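Local structure of thermophilic dibenzothiophene desulfurization enzyme C (Paenibacillus sp. A11-2, 5XDC) at residues Asp84-His89 and Leu205-Thr210; Asp47-Ser52 and Arg121-Asn126; Lys26-Thr31 and Ala78-Ala83; Glu268-Tyr273 and Phe373-Phe378. The protein probably catalyses the FMNH2- and O2-dependent oxidation of dibenzothiophene to its 5-oxide and then its 5,5-dioxide, an early stage of sulfur removal. One frame throughout, in Å; residues are numbered along the deposited sequence. Where two conformers were deposited one is given.

Contact 1: residues Asp84-His89 and Leu205-Thr210. With IND (indole), chain J.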
loop_
_atom_site.group_PDB
_atom_site.type_symbol
_atom_site.label_atom_id
_atom_site.label_comp_id
_atom_site.label_asym_id
_atom_site.label_seq_id
_atom_site.Cartn_x
_atom_site.Cartn_y
_atom_site.Cartn_z
ATOM N N ASP B 84 -28.266 -1.331 -0.066
ATOM C CA ASP B 84 -28.572 -0.388 1.004
ATOM C C ASP B 84 -27.856 -0.913 2.239
ATOM O O ASP B 84 -28.263 -1.935 2.801
ATOM C CB ASP B 84 -30.080 -0.280 1.222
ATOM C CG ASP B 84 -30.454 0.719 2.298
ATOM O OD1 ASP B 84 -29.757 0.776 3.331
ATOM O OD2 ASP B 84 -31.470 1.429 2.108
ATOM N N ALA B 85 -26.772 -0.244 2.638
ATOM C CA ALA B 85 -25.949 -0.767 3.719
ATOM C C ALA B 85 -26.683 -0.764 5.049
ATOM O O ALA B 85 -26.419 -1.622 5.890
ATOM C CB ALA B 85 -24.644 0.030 3.829
ATOM N N SER B 86 -27.576 0.208 5.277
ATOM C CA SER B 86 -28.334 0.225 6.524
ATOM C C SER B 86 -29.288 -0.952 6.592
ATOM O O SER B 86 -29.413 -1.603 7.639
ATOM C CB SER B 86 -29.117 1.529 6.649
ATOM O OG SER B 86 -28.262 2.640 6.909
ATOM N N LEU B 87 -29.981 -1.232 5.493
ATOM C CA LEU B 87 -30.885 -2.373 5.484
ATOM C C LEU B 87 -30.113 -3.687 5.564
ATOM O O LEU B 87 -30.541 -4.613 6.255
ATOM C CB LEU B 87 -31.782 -2.328 4.254
ATOM C CG LEU B 87 -32.895 -1.276 4.334
ATOM C CD1 LEU B 87 -33.567 -1.060 2.985
ATOM C CD2 LEU B 87 -33.927 -1.686 5.379
ATOM N N GLY B 88 -28.956 -3.782 4.902
ATOM C CA GLY B 88 -28.116 -4.955 5.098
ATOM C C GLY B 88 -27.684 -5.126 6.545
ATOM O O GLY B 88 -27.713 -6.232 7.093
ATOM N N HIS B 89 -27.273 -4.027 7.183
ATOM C CA HIS B 89 -26.912 -4.038 8.595
ATOM C C HIS B 89 -28.090 -4.477 9.466
ATOM O O HIS B 89 -27.948 -5.350 10.326
ATOM C CB HIS B 89 -26.410 -2.637 8.953
ATOM C CG HIS B 89 -26.275 -2.359 10.410
ATOM N ND1 HIS B 89 -25.120 -1.833 10.942
ATOM C CD2 HIS B 89 -27.165 -2.416 11.428
ATOM C CE1 HIS B 89 -25.284 -1.633 12.237
ATOM N NE2 HIS B 89 -26.514 -1.990 12.559
ATOM N N LEU B 205 -22.510 9.583 10.232
ATOM C CA LEU B 205 -21.863 9.752 8.931
ATOM C C LEU B 205 -22.453 8.797 7.902
ATOM O O LEU B 205 -22.891 9.216 6.823
ATOM C CB LEU B 205 -20.361 9.515 9.066
ATOM C CG LEU B 205 -19.561 9.589 7.757
ATOM C CD1 LEU B 205 -19.650 10.965 7.123
ATOM C CD2 LEU B 205 -18.121 9.190 8.011
ATOM N N GLY B 206 -22.416 7.497 8.215
ATOM C CA GLY B 206 -23.008 6.466 7.398
ATOM C C GLY B 206 -23.806 5.512 8.269
ATOM O O GLY B 206 -23.951 5.717 9.472
ATOM N N MET B 207 -24.310 4.456 7.635
ATOM C CA MET B 207 -25.270 3.569 8.300
ATOM C C MET B 207 -26.411 4.383 8.914
ATOM O O MET B 207 -26.865 4.133 10.031
ATOM C CB MET B 207 -24.582 2.707 9.359
ATOM C CG MET B 207 -23.575 1.698 8.778
ATOM S SD MET B 207 -24.423 0.544 7.655
ATOM C CE MET B 207 -23.150 -0.705 7.441
ATOM N N ARG B 208 -26.909 5.342 8.143
ATOM C CA ARG B 208 -27.757 6.394 8.692
ATOM C C ARG B 208 -29.169 5.923 9.028
ATOM O O ARG B 208 -29.869 6.625 9.772
ATOM C CB ARG B 208 -27.831 7.562 7.708
ATOM C CG ARG B 208 -26.551 8.401 7.691
ATOM C CD ARG B 208 -26.677 9.632 6.813
ATOM N NE ARG B 208 -27.877 10.413 7.091
ATOM C CZ ARG B 208 -28.040 11.217 8.135
ATOM N NH1 ARG B 208 -27.087 11.360 9.045
ATOM N NH2 ARG B 208 -29.172 11.883 8.270
ATOM N N GLN B 209 -29.618 4.780 8.496
ATOM C CA GLN B 209 -30.956 4.264 8.771
ATOM C C GLN B 209 -30.942 2.988 9.618
ATOM O O GLN B 209 -31.890 2.202 9.572
ATOM C CB GLN B 209 -31.721 4.034 7.463
ATOM C CG GLN B 209 -32.091 5.345 6.765
ATOM C CD GLN B 209 -33.254 5.196 5.806
ATOM O OE1 GLN B 209 -33.170 4.480 4.799
ATOM N NE2 GLN B 209 -34.364 5.860 6.124
ATOM N N THR B 210 -29.905 2.800 10.433
ATOM C CA THR B 210 -29.815 1.623 11.289
ATOM C C THR B 210 -30.371 1.862 12.686
ATOM O O THR B 210 -30.356 0.935 13.503
ATOM C CB THR B 210 -28.365 1.135 11.404
ATOM O OG1 THR B 210 -27.540 2.134 12.020
ATOM C CG2 THR B 210 -27.820 0.751 10.018
HETATM N N1 IND J . -23.126 1.868 12.952
HETATM C C2 IND J . -24.273 1.292 13.302
HETATM C C3 IND J . -23.954 0.658 14.365
HETATM C C4 IND J . -22.026 0.173 15.873
HETATM C C5 IND J . -20.666 0.466 16.008
HETATM C C6 IND J . -20.013 1.294 15.073
HETATM C C7 IND J . -20.723 1.829 14.002
HETATM C C8 IND J . -22.069 1.549 13.861
HETATM C C9 IND J . -22.726 0.699 14.816
HETATM O O HOH W 1 -30.623 3.633 3.988
#
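The imidazole of H89 carries the methyl CG2 of T210 on one face, a CH-pi contact in which the carbon stands 3.6 Å from the centroid of the H89 ring, shifted toward the rim. The thioether sulfur of M207 approaches the same ring obliquely, and C2 of the bound indole comes within 3.3 Å of H89 CE1. With CG anti to the backbone N (chi1 167°), the ring extends from near the start of helix 85-104 to the ligand.

M207 to T210 form a type I beta turn, and S86 binds its backbone: Q209 N donates to S86 OG over 3.0 Å at 158°. The turn is braced internally by T210 OG1, which donates to M207 O and is also bonded to S212. Just ahead of the helix, D84 is its N-cap, OD1 taking the L87 amide from above the carboxylate plane at 3.0 Å, while OD2 pairs with R35. Water 1 lies between D84 OD2 and Q209 OE1, within hydrogen-bonding distance of both, the amide nitrogen of Q209 being held by G39 O.

Polar bonds thus hold the turn, while M207, T210 and H89 present carbon, sulfur and imidazole surfaces to the indole, a lining suited to a flat aromatic guest.

Contact 2: residues Asp47-Ser52 and Arg121-Asn126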
loop_
_atom_site.group_PDB
_atom_site.type_symbol
_atom_site.label_atom_id
_atom_site.label_comp_id
_atom_site.label_asym_id
_atom_site.label_seq_id
_atom_site.Cartn_x
_atom_site.Cartn_y
_atom_site.Cartn_z
ATOM N N ASP B 47 -40.756 -3.491 6.624
ATOM C CA ASP B 47 -41.966 -4.290 6.422
ATOM C C ASP B 47 -41.863 -5.157 5.167
ATOM O O ASP B 47 -42.364 -6.287 5.146
ATOM C CB ASP B 47 -43.201 -3.386 6.352
ATOM C CG ASP B 47 -43.610 -2.824 7.715
ATOM O OD1 ASP B 47 -43.136 -3.318 8.760
ATOM O OD2 ASP B 47 -44.441 -1.878 7.739
ATOM N N ALA B 48 -41.211 -4.667 4.112
ATOM C CA ALA B 48 -40.974 -5.522 2.952
ATOM C C ALA B 48 -40.137 -6.738 3.334
ATOM O O ALA B 48 -40.383 -7.848 2.850
ATOM C CB ALA B 48 -40.294 -4.736 1.834
ATOM N N ILE B 49 -39.136 -6.551 4.196
ATOM C CA ILE B 49 -38.357 -7.690 4.667
ATOM C C ILE B 49 -39.241 -8.634 5.477
ATOM O O ILE B 49 -39.131 -9.865 5.367
ATOM C CB ILE B 49 -37.134 -7.198 5.471
ATOM C CG1 ILE B 49 -36.160 -6.488 4.525
ATOM C CG2 ILE B 49 -36.467 -8.360 6.198
ATOM C CD1 ILE B 49 -34.988 -5.826 5.236
ATOM N N ARG B 50 -40.135 -8.074 6.298
ATOM C CA ARG B 50 -41.062 -8.896 7.066
ATOM C C ARG B 50 -41.920 -9.763 6.147
ATOM O O ARG B 50 -42.064 -10.968 6.379
ATOM C CB ARG B 50 -41.950 -8.008 7.937
ATOM C CG ARG B 50 -41.301 -7.479 9.200
ATOM C CD ARG B 50 -42.347 -6.800 10.099
ATOM N NE ARG B 50 -41.779 -6.380 11.379
ATOM C CZ ARG B 50 -41.252 -5.173 11.636
ATOM N NH1 ARG B 50 -41.205 -4.236 10.700
ATOM N NH2 ARG B 50 -40.752 -4.909 12.833
ATOM N N ARG B 51 -42.483 -9.163 5.094
ATOM C CA ARG B 51 -43.361 -9.898 4.178
ATOM C C ARG B 51 -42.611 -10.963 3.388
ATOM O O ARG B 51 -43.226 -11.936 2.942
ATOM C CB ARG B 51 -44.048 -8.933 3.207
ATOM C CG ARG B 51 -45.033 -7.977 3.854
ATOM C CD ARG B 51 -45.850 -7.215 2.819
ATOM N NE ARG B 51 -45.042 -6.440 1.879
ATOM C CZ ARG B 51 -44.651 -5.182 2.074
ATOM N NH1 ARG B 51 -44.960 -4.543 3.192
ATOM N NH2 ARG B 51 -43.935 -4.565 1.143
ATOM N N SER B 52 -41.294 -10.812 3.237
ATOM C CA SER B 52 -40.508 -11.702 2.391
ATOM C C SER B 52 -40.315 -13.077 3.006
ATOM O O SER B 52 -40.018 -14.032 2.277
ATOM C CB SER B 52 -39.143 -11.075 2.125
ATOM O OG SER B 52 -38.297 -11.271 3.241
ATOM N N ARG B 121 -43.969 -12.175 12.294
ATOM C CA ARG B 121 -42.974 -11.574 11.402
ATOM C C ARG B 121 -41.990 -10.698 12.182
ATOM O O ARG B 121 -41.768 -9.528 11.861
ATOM C CB ARG B 121 -43.663 -10.801 10.277
ATOM C CG ARG B 121 -44.591 -11.707 9.458
ATOM C CD ARG B 121 -44.909 -11.169 8.079
ATOM N NE ARG B 121 -45.617 -12.158 7.267
ATOM C CZ ARG B 121 -45.036 -13.092 6.509
ATOM N NH1 ARG B 121 -43.705 -13.200 6.429
ATOM N NH2 ARG B 121 -45.803 -13.934 5.821
ATOM N N TRP B 122 -41.383 -11.292 13.204
ATOM C CA TRP B 122 -40.477 -10.565 14.090
ATOM C C TRP B 122 -39.204 -10.127 13.379
ATOM O O TRP B 122 -38.548 -10.916 12.699
ATOM C CB TRP B 122 -40.094 -11.419 15.285
ATOM C CG TRP B 122 -41.140 -11.515 16.340
ATOM C CD1 TRP B 122 -42.401 -10.970 16.321
ATOM C CD2 TRP B 122 -41.016 -12.198 17.583
ATOM N NE1 TRP B 122 -43.061 -11.282 17.485
ATOM C CE2 TRP B 122 -42.234 -12.037 18.274
ATOM C CE3 TRP B 122 -39.993 -12.944 18.180
ATOM C CZ2 TRP B 122 -42.446 -12.580 19.542
ATOM C CZ3 TRP B 122 -40.209 -13.489 19.438
ATOM C CH2 TRP B 122 -41.428 -13.310 20.098
ATOM N N PHE B 123 -38.855 -8.863 13.582
ATOM C CA PHE B 123 -37.588 -8.263 13.179
ATOM C C PHE B 123 -36.911 -7.894 14.497
ATOM O O PHE B 123 -37.429 -7.057 15.241
ATOM C CB PHE B 123 -37.860 -7.050 12.286
ATOM C CG PHE B 123 -36.758 -6.703 11.313
ATOM C CD1 PHE B 123 -35.431 -6.788 11.666
ATOM C CD2 PHE B 123 -37.080 -6.254 10.042
ATOM C CE1 PHE B 123 -34.437 -6.431 10.753
ATOM C CE2 PHE B 123 -36.095 -5.899 9.142
ATOM C CZ PHE B 123 -34.777 -6.004 9.507
ATOM N N LEU B 124 -35.808 -8.563 14.828
ATOM C CA LEU B 124 -35.182 -8.443 16.144
ATOM C C LEU B 124 -34.245 -7.247 16.194
ATOM O O LEU B 124 -33.522 -6.966 15.228
ATOM C CB LEU B 124 -34.404 -9.712 16.505
ATOM C CG LEU B 124 -35.171 -11.042 16.520
ATOM C CD1 LEU B 124 -34.218 -12.211 16.730
ATOM C CD2 LEU B 124 -36.222 -11.030 17.609
ATOM N N GLY B 125 -34.263 -6.544 17.332
ATOM C CA GLY B 125 -33.360 -5.444 17.590
ATOM C C GLY B 125 -32.441 -5.722 18.773
ATOM O O GLY B 125 -32.603 -6.703 19.512
ATOM N N ASN B 126 -31.460 -4.829 18.951
ATOM C CA ASN B 126 -30.343 -5.068 19.850
ATOM C C ASN B 126 -30.208 -3.905 20.823
ATOM O O ASN B 126 -30.194 -2.744 20.400
ATOM C CB ASN B 126 -29.061 -5.251 19.024
ATOM C CG ASN B 126 -27.892 -5.649 19.852
ATOM O OD1 ASN B 126 -27.100 -4.803 20.266
ATOM N ND2 ASN B 126 -27.756 -6.949 20.102
#
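R50 and R121 meet where a Schellman motif, centred on the positive-phi R121, ends helix 107-119 and lets the chain run on into strand 124-127. This joins helix 43-52 of the acyl-CoA dehydrogenase-like N-terminal domain to the approach to the beta domain.

Two hydrogen bonds run in opposite directions. In the conformer given, one of two for this side chain, R121 NH1 donates to R50 O at 2.8 Å, a bond that may not hold in the other; R50 NE returns a weak bond of 3.2 Å to R121 O. Acidic partners surround the guanidinium of R50: NH1 forms a salt bridge with D47 OD1 at 2.9 Å, weak as a hydrogen bond, and another with D164, whereas NH2 pairs with D166, which accepts from the F123 amide as well.

Apolar contact centres on F123. Its ring, also in cation-pi contact with R46, is touched obliquely by I49 CG2, 3.9 Å from F123 CE2. Extended from CG to NE, the R50 chain passes the ring edge and lays one guanidinium face against the benzylic carbon, with R50 NH2 3.6 Å from F123 CB.

Contact 3: residues Lys26-Thr31 and Ala78-Ala83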
loop_
_atom_site.group_PDB
_atom_site.type_symbol
_atom_site.label_atom_id
_atom_site.label_comp_id
_atom_site.label_asym_id
_atom_site.label_seq_id
_atom_site.Cartn_x
_atom_site.Cartn_y
_atom_site.Cartn_z
ATOM N N LYS B 26 -32.955 -5.031 -5.228
ATOM C CA LYS B 26 -33.354 -4.254 -6.396
ATOM C C LYS B 26 -34.276 -3.101 -6.014
ATOM O O LYS B 26 -34.063 -1.954 -6.422
ATOM C CB LYS B 26 -34.036 -5.193 -7.394
ATOM C CG LYS B 26 -34.102 -4.707 -8.827
ATOM C CD LYS B 26 -34.366 -5.862 -9.817
ATOM C CE LYS B 26 -33.371 -7.023 -9.612
ATOM N NZ LYS B 26 -33.166 -7.915 -10.793
ATOM N N THR B 27 -35.319 -3.384 -5.231
ATOM C CA THR B 27 -36.240 -2.319 -4.849
ATOM C C THR B 27 -35.552 -1.293 -3.956
ATOM O O THR B 27 -35.804 -0.089 -4.078
ATOM C CB THR B 27 -37.480 -2.898 -4.157
ATOM O OG1 THR B 27 -37.149 -3.410 -2.861
ATOM C CG2 THR B 27 -38.094 -4.019 -4.988
ATOM N N PHE B 28 -34.651 -1.742 -3.080
ATOM C CA PHE B 28 -34.006 -0.810 -2.162
ATOM C C PHE B 28 -33.096 0.169 -2.907
ATOM O O PHE B 28 -32.980 1.335 -2.502
ATOM C CB PHE B 28 -33.197 -1.574 -1.100
ATOM C CG PHE B 28 -34.025 -2.462 -0.181
ATOM C CD1 PHE B 28 -35.398 -2.271 -0.018
ATOM C CD2 PHE B 28 -33.413 -3.476 0.539
ATOM C CE1 PHE B 28 -36.129 -3.088 0.825
ATOM C CE2 PHE B 28 -34.146 -4.300 1.385
ATOM C CZ PHE B 28 -35.506 -4.101 1.529
ATOM N N ARG B 29 -32.443 -0.280 -3.989
ATOM C CA ARG B 29 -31.540 0.609 -4.731
ATOM C C ARG B 29 -32.269 1.812 -5.311
ATOM O O ARG B 29 -31.658 2.872 -5.502
ATOM C CB ARG B 29 -30.843 -0.136 -5.869
ATOM C CG ARG B 29 -29.814 -1.108 -5.417
ATOM C CD ARG B 29 -28.910 -1.610 -6.559
ATOM N NE ARG B 29 -28.076 -2.698 -6.050
ATOM C CZ ARG B 29 -28.398 -3.988 -6.096
ATOM N NH1 ARG B 29 -29.528 -4.381 -6.676
ATOM N NH2 ARG B 29 -27.582 -4.892 -5.566
ATOM N N VAL B 30 -33.563 1.667 -5.610
ATOM C CA VAL B 30 -34.317 2.749 -6.242
ATOM C C VAL B 30 -34.393 3.964 -5.328
ATOM O O VAL B 30 -34.370 5.108 -5.793
ATOM C CB VAL B 30 -35.725 2.261 -6.633
ATOM C CG1 VAL B 30 -36.541 3.403 -7.229
ATOM C CG2 VAL B 30 -35.641 1.091 -7.604
ATOM N N THR B 31 -34.517 3.741 -4.019
ATOM C CA THR B 31 -34.829 4.807 -3.084
ATOM C C THR B 31 -33.735 5.098 -2.066
ATOM O O THR B 31 -33.902 6.025 -1.264
ATOM C CB THR B 31 -36.108 4.471 -2.311
ATOM O OG1 THR B 31 -35.948 3.191 -1.682
ATOM C CG2 THR B 31 -37.315 4.464 -3.245
ATOM N N ALA B 78 -24.985 -9.917 2.229
ATOM C CA ALA B 78 -24.118 -9.187 1.303
ATOM C C ALA B 78 -24.916 -8.595 0.152
ATOM O O ALA B 78 -24.663 -7.461 -0.279
ATOM C CB ALA B 78 -23.005 -10.102 0.783
ATOM N N GLU B 79 -25.896 -9.339 -0.360
ATOM C CA GLU B 79 -26.672 -8.839 -1.490
ATOM C C GLU B 79 -27.471 -7.609 -1.083
ATOM O O GLU B 79 -27.474 -6.589 -1.784
ATOM C CB GLU B 79 -27.591 -9.943 -2.014
ATOM C CG GLU B 79 -28.529 -9.512 -3.131
ATOM C CD GLU B 79 -27.805 -9.052 -4.382
ATOM O OE1 GLU B 79 -28.349 -8.186 -5.103
ATOM O OE2 GLU B 79 -26.677 -9.525 -4.634
ATOM N N ILE B 80 -28.152 -7.684 0.058
ATOM C CA ILE B 80 -28.935 -6.535 0.498
ATOM C C ILE B 80 -28.016 -5.366 0.815
ATOM O O ILE B 80 -28.318 -4.219 0.474
ATOM C CB ILE B 80 -29.821 -6.918 1.698
ATOM C CG1 ILE B 80 -30.893 -7.907 1.228
ATOM C CG2 ILE B 80 -30.470 -5.697 2.296
ATOM C CD1 ILE B 80 -31.751 -8.490 2.328
ATOM N N ALA B 81 -26.897 -5.635 1.487
ATOM C CA ALA B 81 -25.989 -4.558 1.858
ATOM C C ALA B 81 -25.450 -3.836 0.629
ATOM O O ALA B 81 -25.177 -2.636 0.695
ATOM C CB ALA B 81 -24.824 -5.098 2.679
ATOM N N SER B 82 -25.260 -4.561 -0.483
ATOM C CA SER B 82 -24.752 -3.947 -1.704
ATOM C C SER B 82 -25.713 -2.908 -2.256
ATOM O O SER B 82 -25.276 -2.001 -2.969
ATOM C CB SER B 82 -24.472 -5.022 -2.762
ATOM O OG SER B 82 -25.664 -5.504 -3.368
ATOM N N ALA B 83 -27.003 -3.030 -1.946
ATOM C CA ALA B 83 -28.031 -2.084 -2.364
ATOM C C ALA B 83 -28.245 -0.975 -1.348
ATOM O O ALA B 83 -28.410 0.191 -1.725
ATOM C CB ALA B 83 -29.361 -2.816 -2.580
HETATM O O HOH W 2 -30.319 -7.045 -6.628
HETATM O O HOH W 3 -26.033 -0.846 -5.284
#
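R29 NH2 is met by two acceptors, S82 OG and E79 OE1. The bond from R29 NH2 to S82 OG is weak and bent at 3.0 Å; the one from R29 NH2 to E79 OE1 is longer and straighter, also weak, at 3.4 Å, and forms a salt bridge. Two waters also lie in the guanidinium plane at its edge: water 2 accepts from R29 NH1 and donates to E79 OE1, and water 3 accepts from R29 NE at 2.9 Å and donates to S82 O. The carboxylate, turned 71° from the guanidinium plane, reaches its edge because the E79 chain bends at chi2 (62°). S82 OG in turn donates to E79 O over 2.6 Å, which fixes the rotation of the serine.

The pair is a near-parallel helix packing within the acyl-CoA dehydrogenase-like N-terminal helical domain, the axes of the two short segments 8.7 Å apart and crossing at -17°. Close approach is possible because A83 offers only a methyl, which lies over one face of the guanidinium and 3.3 Å from R29 CG.

On the inner side the ring edge of F28 meets I80, F28 CE2 standing 4.0 Å from I80 CG2. L87 of helix 85-104 touches both side chains, and I49 of helix 43-52 packs on F28.

Contact 4: residues Glu268-Tyr273 and Phe373-Phe378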
loop_
_atom_site.group_PDB
_atom_site.type_symbol
_atom_site.label_atom_id
_atom_site.label_comp_id
_atom_site.label_asym_id
_atom_site.label_seq_id
_atom_site.Cartn_x
_atom_site.Cartn_y
_atom_site.Cartn_z
ATOM N N GLU B 268 -19.690 -1.940 -8.712
ATOM C CA GLU B 268 -20.668 -1.971 -9.798
ATOM C C GLU B 268 -21.209 -0.579 -10.098
ATOM O O GLU B 268 -21.356 -0.207 -11.267
ATOM C CB GLU B 268 -21.818 -2.917 -9.459
ATOM C CG GLU B 268 -21.451 -4.383 -9.433
ATOM C CD GLU B 268 -21.232 -4.969 -10.820
ATOM O OE1 GLU B 268 -21.207 -4.207 -11.815
ATOM O OE2 GLU B 268 -21.087 -6.205 -10.909
ATOM N N GLU B 269 -21.503 0.208 -9.062
ATOM C CA GLU B 269 -22.013 1.557 -9.298
ATOM C C GLU B 269 -20.972 2.416 -9.997
ATOM O O GLU B 269 -21.300 3.204 -10.891
ATOM C CB GLU B 269 -22.443 2.201 -7.974
ATOM C CG GLU B 269 -22.884 3.657 -8.053
ATOM C CD GLU B 269 -24.291 3.830 -8.604
ATOM O OE1 GLU B 269 -24.748 4.994 -8.673
ATOM O OE2 GLU B 269 -24.930 2.819 -8.978
ATOM N N ALA B 270 -19.710 2.298 -9.585
ATOM C CA ALA B 270 -18.645 3.022 -10.258
ATOM C C ALA B 270 -18.558 2.601 -11.721
ATOM O O ALA B 270 -18.492 3.449 -12.618
ATOM C CB ALA B 270 -17.323 2.785 -9.537
ATOM N N ALA B 271 -18.570 1.289 -11.979
ATOM C CA ALA B 271 -18.463 0.805 -13.351
ATOM C C ALA B 271 -19.577 1.380 -14.215
ATOM O O ALA B 271 -19.343 1.825 -15.349
ATOM C CB ALA B 271 -18.506 -0.723 -13.368
ATOM N N HIS B 272 -20.797 1.391 -13.680
ATOM C CA HIS B 272 -21.928 1.976 -14.394
ATOM C C HIS B 272 -21.679 3.438 -14.736
ATOM O O HIS B 272 -21.937 3.871 -15.867
ATOM C CB HIS B 272 -23.194 1.826 -13.554
ATOM C CG HIS B 272 -24.408 2.431 -14.188
ATOM N ND1 HIS B 272 -24.810 3.725 -13.938
ATOM C CD2 HIS B 272 -25.298 1.924 -15.072
ATOM C CE1 HIS B 272 -25.901 3.988 -14.637
ATOM N NE2 HIS B 272 -26.219 2.911 -15.332
ATOM N N TYR B 273 -21.160 4.210 -13.779
ATOM C CA TYR B 273 -20.838 5.610 -14.031
ATOM C C TYR B 273 -19.764 5.741 -15.100
ATOM O O TYR B 273 -19.870 6.572 -16.006
ATOM C CB TYR B 273 -20.380 6.291 -12.744
ATOM C CG TYR B 273 -20.079 7.751 -12.946
ATOM C CD1 TYR B 273 -18.831 8.174 -13.384
ATOM C CD2 TYR B 273 -21.052 8.718 -12.695
ATOM C CE1 TYR B 273 -18.554 9.505 -13.575
ATOM C CE2 TYR B 273 -20.788 10.055 -12.890
ATOM C CZ TYR B 273 -19.545 10.447 -13.331
ATOM O OH TYR B 273 -19.303 11.785 -13.509
ATOM N N PHE B 373 -24.842 12.698 -7.344
ATOM C CA PHE B 373 -24.454 11.336 -7.695
ATOM C C PHE B 373 -24.481 10.441 -6.454
ATOM O O PHE B 373 -24.986 9.311 -6.493
ATOM C CB PHE B 373 -23.070 11.369 -8.355
ATOM C CG PHE B 373 -22.520 10.013 -8.751
ATOM C CD1 PHE B 373 -23.357 8.960 -9.086
ATOM C CD2 PHE B 373 -21.152 9.807 -8.794
ATOM C CE1 PHE B 373 -22.833 7.731 -9.439
ATOM C CE2 PHE B 373 -20.628 8.574 -9.156
ATOM C CZ PHE B 373 -21.473 7.541 -9.476
ATOM N N GLY B 374 -23.967 10.945 -5.336
ATOM C CA GLY B 374 -24.135 10.269 -4.064
ATOM C C GLY B 374 -23.248 9.062 -3.855
ATOM O O GLY B 374 -23.530 8.247 -2.972
ATOM N N PHE B 375 -22.171 8.936 -4.621
ATOM C CA PHE B 375 -21.332 7.744 -4.535
ATOM C C PHE B 375 -20.615 7.653 -3.200
ATOM O O PHE B 375 -20.271 6.549 -2.756
ATOM C CB PHE B 375 -20.325 7.749 -5.688
ATOM C CG PHE B 375 -19.455 6.526 -5.738
ATOM C CD1 PHE B 375 -19.901 5.379 -6.354
ATOM C CD2 PHE B 375 -18.193 6.533 -5.168
ATOM C CE1 PHE B 375 -19.119 4.262 -6.389
ATOM C CE2 PHE B 375 -17.405 5.408 -5.216
ATOM C CZ PHE B 375 -17.873 4.281 -5.823
ATOM N N ASP B 376 -20.404 8.788 -2.538
ATOM C CA ASP B 376 -19.736 8.809 -1.250
ATOM C C ASP B 376 -20.492 8.035 -0.182
ATOM O O ASP B 376 -19.914 7.767 0.865
ATOM C CB ASP B 376 -19.545 10.249 -0.796
ATOM C CG ASP B 376 -20.839 10.970 -0.607
ATOM O OD1 ASP B 376 -21.577 11.148 -1.598
ATOM O OD2 ASP B 376 -21.120 11.390 0.537
ATOM N N ARG B 377 -21.760 7.695 -0.420
ATOM C CA ARG B 377 -22.508 6.864 0.521
ATOM C C ARG B 377 -21.780 5.563 0.833
ATOM O O ARG B 377 -21.784 5.099 1.979
ATOM C CB ARG B 377 -23.894 6.569 -0.049
ATOM C CG ARG B 377 -24.739 5.669 0.802
ATOM C CD ARG B 377 -26.148 5.548 0.201
ATOM N NE ARG B 377 -26.119 5.105 -1.195
ATOM C CZ ARG B 377 -26.096 3.841 -1.589
ATOM N NH1 ARG B 377 -26.128 2.857 -0.697
ATOM N NH2 ARG B 377 -26.045 3.557 -2.882
ATOM N N PHE B 378 -21.153 4.948 -0.173
ATOM C CA PHE B 378 -20.471 3.678 0.065
ATOM C C PHE B 378 -19.310 3.846 1.042
ATOM O O PHE B 378 -19.192 3.096 2.021
ATOM C CB PHE B 378 -19.987 3.092 -1.262
ATOM C CG PHE B 378 -21.101 2.728 -2.215
ATOM C CD1 PHE B 378 -21.810 1.542 -2.054
ATOM C CD2 PHE B 378 -21.417 3.551 -3.288
ATOM C CE1 PHE B 378 -22.826 1.197 -2.934
ATOM C CE2 PHE B 378 -22.425 3.215 -4.176
ATOM C CZ PHE B 378 -23.140 2.039 -3.988
HETATM O O HOH W 4 -24.120 6.499 -6.401
#
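E269 opens a contact made largely of aromatic rings, in which helix 247-276 of the acyl-CoA dehydrogenase-like C-terminal helical domain packs against the turn that leads into helix 376-385. The glutamate stands with CG anti to the backbone N (chi1 175°) and then bends, which brings its aliphatic part against both F375 and F378. E269 CG sits in the plane of the F375 ring, at its edge, 3.8 Å from F375 CD1, and lies 3.9 Å from F378 CE2. Its carboxylate lies nearly coplanar with the F375 ring. E269 OE1 approaches F373 CE1 to 3.4 Å and accepts from water 4, which donates also to F373 O; this water ties the acid to the backbone of the turn, and R33 binds the same carbonyl.

One residue on, A270 presents its methyl to F375, with A270 CB 3.9 Å from F375 CE1. M363 of helix 331-363 touches both.

Y273, a turn further, forms an offset stack with F373, centroids 4.6 Å apart and planes at 28°, and its other neighbours include H277, also stacked, and R366, which binds FMN in another structure of this protein. F373 is thereby layered on both faces: F375 CB lies over one, and over the opposite face Y273 CD2 comes to 3.5 Å from F373 CZ.

In the fold
The chemistry of the four contacts differs with their place in the fold. Contacts 1, 3 and 4 are buried, contact 2 partly so. Contact 1, nearest the chain centre, joins the helical N-terminal and beta middle domains beside the indole. Contact 2 links the same two parts of the fold, but charged arginine bonds dominate it. Contact 3 stays within the N-terminal helices, pairing a water-bridged ionic edge, where R29 is exposed, with an apolar inner one; contact 4, within the C-terminal helices, relies on aromatic rings and has no direct hydrogen bond. Contacts 1, 2 and 3 share an apolar seam in which L87, I49 and F28 touch. Contact 3 also meets contact 4, through S82 and A83 against F378 and R377.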